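Local coordinates for protein hemagglutinin (Pseudomonas aeruginosa, PDB 6D7Y) that forms the toxic C-terminal tip of a CdiA protein of contact-dependent growth inhibition, which probably poisons neighbouring bacteria and is bound by an immunity protein, at residues S15-H20 with G89-F94; H20-H25 with E31-V36. One frame throughout, in Å; residues are numbered along the deposited sequence.

Contact 1 (S15-H20 with G89-F94)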
# COMPACT_ATOMS: atom_id res chain seq x y z
N SER A 15 9.54 -5.72 -10.15
CA SER A 15 8.12 -5.69 -9.82
C SER A 15 7.65 -4.27 -10.08
O SER A 15 8.02 -3.68 -11.11
CB SER A 15 7.91 -6.12 -8.37
OG SER A 15 6.52 -6.12 -8.04
N THR A 16 6.82 -3.74 -9.17
CA THR A 16 6.33 -2.37 -9.22
C THR A 16 6.50 -1.74 -7.84
O THR A 16 6.79 -2.45 -6.87
CB THR A 16 4.84 -2.31 -9.59
OG1 THR A 16 4.06 -3.07 -8.64
CG2 THR A 16 4.63 -2.88 -10.99
N VAL A 17 6.35 -0.42 -7.75
CA VAL A 17 6.44 0.25 -6.44
C VAL A 17 5.46 -0.42 -5.46
O VAL A 17 5.84 -0.78 -4.35
CB VAL A 17 6.15 1.76 -6.55
CG1 VAL A 17 6.07 2.41 -5.18
CG2 VAL A 17 7.20 2.44 -7.42
N ILE A 18 4.22 -0.64 -5.89
CA ILE A 18 3.23 -1.23 -4.99
C ILE A 18 3.48 -2.72 -4.72
O ILE A 18 3.20 -3.19 -3.62
CB ILE A 18 1.78 -0.94 -5.46
CG1 ILE A 18 0.80 -1.11 -4.29
CG2 ILE A 18 1.43 -1.76 -6.72
CD1 ILE A 18 -0.59 -0.58 -4.57
N GLY A 19 4.03 -3.44 -5.69
CA GLY A 19 4.35 -4.85 -5.50
C GLY A 19 5.44 -4.99 -4.43
O GLY A 19 5.33 -5.82 -3.52
N HIS A 20 6.48 -4.16 -4.52
CA HIS A 20 7.54 -4.18 -3.50
C HIS A 20 6.98 -3.81 -2.11
O HIS A 20 7.38 -4.36 -1.07
CB HIS A 20 8.70 -3.25 -3.88
CG HIS A 20 9.59 -3.78 -4.97
ND1 HIS A 20 10.49 -4.79 -4.76
CD2 HIS A 20 9.75 -3.38 -6.26
CE1 HIS A 20 11.16 -5.02 -5.88
NE2 HIS A 20 10.72 -4.18 -6.80
N GLY A 89 -2.09 12.75 -4.41
CA GLY A 89 -2.86 11.53 -4.70
C GLY A 89 -2.04 10.34 -5.20
O GLY A 89 -2.60 9.27 -5.45
N THR A 90 -0.74 10.52 -5.41
CA THR A 90 0.08 9.40 -5.86
C THR A 90 0.35 8.44 -4.70
O THR A 90 0.42 8.84 -3.54
CB THR A 90 1.43 9.83 -6.48
OG1 THR A 90 2.20 10.59 -5.54
CG2 THR A 90 1.21 10.62 -7.78
N PHE A 91 0.51 7.16 -5.05
CA PHE A 91 0.79 6.14 -4.07
C PHE A 91 2.14 6.35 -3.37
O PHE A 91 3.14 6.58 -4.04
CB PHE A 91 0.78 4.76 -4.72
CG PHE A 91 1.06 3.65 -3.77
CD1 PHE A 91 0.05 3.16 -2.96
CD2 PHE A 91 2.34 3.10 -3.67
CE1 PHE A 91 0.30 2.13 -2.09
CE2 PHE A 91 2.59 2.08 -2.79
CZ PHE A 91 1.56 1.59 -2.00
N LYS A 92 2.15 6.30 -2.04
CA LYS A 92 3.40 6.41 -1.27
C LYS A 92 3.77 5.02 -0.73
O LYS A 92 4.90 4.56 -0.89
CB LYS A 92 3.26 7.41 -0.12
CG LYS A 92 4.42 7.44 0.88
CD LYS A 92 5.69 7.86 0.22
CE LYS A 92 6.79 8.10 1.26
NZ LYS A 92 7.96 8.67 0.53
N GLY A 93 2.82 4.37 -0.08
CA GLY A 93 3.10 3.06 0.45
C GLY A 93 1.93 2.47 1.22
O GLY A 93 0.89 3.09 1.39
N PHE A 94 2.12 1.22 1.63
CA PHE A 94 1.16 0.58 2.53
C PHE A 94 1.59 0.94 3.94
O PHE A 94 2.75 1.24 4.19
CB PHE A 94 1.15 -0.94 2.32
CG PHE A 94 0.51 -1.38 1.03
CD1 PHE A 94 -0.82 -1.10 0.77
CD2 PHE A 94 1.20 -2.17 0.13
CE1 PHE A 94 -1.43 -1.52 -0.40
CE2 PHE A 94 0.60 -2.60 -1.03
CZ PHE A 94 -0.72 -2.29 -1.30
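Ile18 lays its CG1 over one face of the Phe91 ring. CG1 stands 4.0 Å from the centroid of the Phe91 ring and 26° off its normal, a CH-pi contact. The pair joins the first turn of helix 17-28 to strand 91-95, an outermost strand of the four-stranded antiparallel sheet in this small alpha+beta domain. CG1 of Ile18 lies anti to the backbone N (chi1 -160°), and this torsion brings the chain against both phenyl rings. The same CG1 is 3.6 Å from Phe94 CZ, meeting that ring obliquely. Beyond it, Ile18 CD1 touches both rings, 3.7 Å from Phe94 CZ and 3.8 Å from Phe91 CE1. Ile18 and Phe91 cross at about a right angle, so the aliphatic chain runs across the ring. The other face of Phe91 is covered by the strand's own backbone, where Gly93 N sits above the rim. Phe91 CZ in turn points at the face of Phe94, over its centre. Lys92 and Gly93 form a classic beta bulge opposite Arg84. Ala47 and Asn44 of helix 40-56 also touch Ile18, which is thus buried between that helix and the sheet. The helix start is fixed by Thr16 at the N-cap. Its OG1 accepts from Gly19 N at 3.0 Å and is also bonded to Asn44 OD1. Val17 adds a looser contact at the edge of the Phe91 ring, near its plane, where CG1 of Val17 is 4.1 Å from Phe91 CD2.

Contact 2 (H20-H25 with E31-V36)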
# COMPACT_ATOMS: atom_id res chain seq x y z
N HIS A 20 6.48 -4.16 -4.52
CA HIS A 20 7.54 -4.18 -3.50
C HIS A 20 6.98 -3.81 -2.11
O HIS A 20 7.38 -4.36 -1.07
CB HIS A 20 8.70 -3.25 -3.88
CG HIS A 20 9.59 -3.78 -4.97
ND1 HIS A 20 10.49 -4.79 -4.76
CD2 HIS A 20 9.75 -3.38 -6.26
CE1 HIS A 20 11.16 -5.02 -5.88
NE2 HIS A 20 10.72 -4.18 -6.80
N ALA A 21 6.08 -2.84 -2.09
CA ALA A 21 5.48 -2.42 -0.82
C ALA A 21 4.74 -3.58 -0.17
O ALA A 21 4.86 -3.80 1.05
CB ALA A 21 4.55 -1.24 -1.04
N LEU A 22 3.96 -4.32 -0.96
CA LEU A 22 3.23 -5.48 -0.38
C LEU A 22 4.25 -6.50 0.11
O LEU A 22 4.11 -7.04 1.21
CB LEU A 22 2.28 -6.14 -1.38
CG LEU A 22 1.53 -7.39 -0.87
CD1 LEU A 22 0.73 -7.09 0.39
CD2 LEU A 22 0.65 -8.01 -1.97
N SER A 23 5.27 -6.75 -0.72
CA SER A 23 6.31 -7.72 -0.37
C SER A 23 6.92 -7.50 1.01
O SER A 23 7.07 -8.44 1.78
CB SER A 23 7.42 -7.73 -1.41
OG SER A 23 8.43 -8.63 -1.01
N LYS A 24 7.27 -6.26 1.31
CA LYS A 24 7.89 -5.93 2.61
C LYS A 24 6.87 -6.03 3.74
O LYS A 24 7.16 -6.57 4.81
CB LYS A 24 8.45 -4.53 2.57
CG LYS A 24 9.55 -4.37 1.53
CD LYS A 24 9.83 -2.90 1.26
CE LYS A 24 10.73 -2.75 0.04
NZ LYS A 24 10.91 -1.31 -0.32
N HIS A 25 5.66 -5.55 3.47
CA HIS A 25 4.60 -5.57 4.50
C HIS A 25 4.08 -6.98 4.81
O HIS A 25 3.95 -7.35 5.98
CB HIS A 25 3.52 -4.54 4.20
CG HIS A 25 3.99 -3.14 4.48
ND1 HIS A 25 3.84 -2.56 5.72
CD2 HIS A 25 4.71 -2.27 3.73
CE1 HIS A 25 4.42 -1.37 5.70
NE2 HIS A 25 4.96 -1.18 4.51
N GLU A 31 -0.02 -11.89 8.94
CA GLU A 31 -1.35 -11.95 9.57
C GLU A 31 -2.30 -10.81 9.11
O GLU A 31 -3.53 -10.95 9.15
CB GLU A 31 -1.23 -11.95 11.10
CG GLU A 31 -0.79 -10.65 11.77
CD GLU A 31 0.68 -10.30 11.66
OE1 GLU A 31 1.46 -11.01 10.96
OE2 GLU A 31 1.05 -9.28 12.29
N ILE A 32 -1.72 -9.69 8.71
CA ILE A 32 -2.46 -8.52 8.24
C ILE A 32 -2.65 -8.58 6.73
O ILE A 32 -3.76 -8.31 6.23
CB ILE A 32 -1.68 -7.22 8.61
CG1 ILE A 32 -1.52 -7.12 10.14
CG2 ILE A 32 -2.36 -5.97 8.06
CD1 ILE A 32 -0.78 -5.90 10.62
N TRP A 33 -1.59 -8.93 6.01
CA TRP A 33 -1.64 -8.91 4.54
C TRP A 33 -1.83 -10.25 3.86
O TRP A 33 -2.26 -10.28 2.71
CB TRP A 33 -0.33 -8.27 4.00
CG TRP A 33 -0.13 -6.88 4.57
CD1 TRP A 33 0.54 -6.54 5.71
CD2 TRP A 33 -0.71 -5.69 4.08
NE1 TRP A 33 0.43 -5.20 5.93
CE2 TRP A 33 -0.34 -4.65 4.94
CE3 TRP A 33 -1.51 -5.40 2.96
CZ2 TRP A 33 -0.73 -3.33 4.73
CZ3 TRP A 33 -1.90 -4.09 2.75
CH2 TRP A 33 -1.51 -3.08 3.63
N GLY A 34 -1.55 -11.34 4.57
CA GLY A 34 -1.56 -12.67 3.95
C GLY A 34 -0.19 -12.85 3.29
O GLY A 34 0.43 -11.87 2.84
N LYS A 35 0.31 -14.07 3.26
CA LYS A 35 1.62 -14.33 2.63
C LYS A 35 1.62 -14.06 1.13
O LYS A 35 0.64 -14.34 0.45
CB LYS A 35 2.04 -15.78 2.87
CG LYS A 35 2.54 -16.07 4.28
CD LYS A 35 3.94 -15.52 4.51
CE LYS A 35 4.49 -15.91 5.89
NZ LYS A 35 4.56 -17.38 6.11
N VAL A 36 2.72 -13.50 0.64
CA VAL A 36 2.90 -13.26 -0.78
C VAL A 36 3.67 -14.47 -1.30
O VAL A 36 4.68 -14.87 -0.72
CB VAL A 36 3.72 -11.98 -1.06
CG1 VAL A 36 4.05 -11.86 -2.55
CG2 VAL A 36 2.98 -10.75 -0.59
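Trp33 packs its indole against helix 17-28, where Leu22 and His25 meet it. From CB outward, the first contact is with Leu22, whose CD1 lies 3.9 Å from Trp33 CB. Trp33 CG stands anti to its own carbonyl carbon (chi1 -56°), which sets one indole face against His25 CB. On the pyrrole side, Trp33 CD1 comes 3.5 Å from the backbone O of His25. Next to it, Trp33 NE1 is 3.6 Å from His25 CB, which sits over one face of the five-membered ring in a CH-pi contact. On the benzene side, Trp33 CE3 meets Leu22 CD1 obliquely at 3.8 Å. Helix 17-28 is followed almost at once by the very short helix 30-33, which folds back on it and gives way to Gly34 with its positive phi. The opposite face of the indole is covered by Ile32 CG2. At the tip, Trp33 CH2 reaches Phe94 of strand 91-95, and the indole also meets His50 of helix 40-56 edge-to-face. The imidazole of His25 turns an edge toward the indole face in an offset edge-to-face pair, planes at 63°. Asp96 OD2 is hydrogen-bonded to both His25 ND1 and Trp33 NE1, so one carboxylate oxygen ties the two rings together. Past Gly34 the chain returns to the helix, and Val36 CG2 packs 3.7 Å from Leu22 CG.

In the fold
From the N terminus, the chain passes the small hairpin of strands 11-12 and 15-16 and enters helix 17-28. Contact 2 closes first, a short loop that brings segment 31-36 back against the middle of this helix. The chain then runs through helix 40-56 and the first three strands of the sheet. Only at strand 91-95 does contact 1 close, a long loop that encloses contact 2. Their centres are about 12 Å apart. Both use helix 17-28 and share His20. Phe94 also links them, its CD2 lying 3.7 Å from Ala21 CB. Together they tie helix 17-28 to the last strand and to helix 30-33.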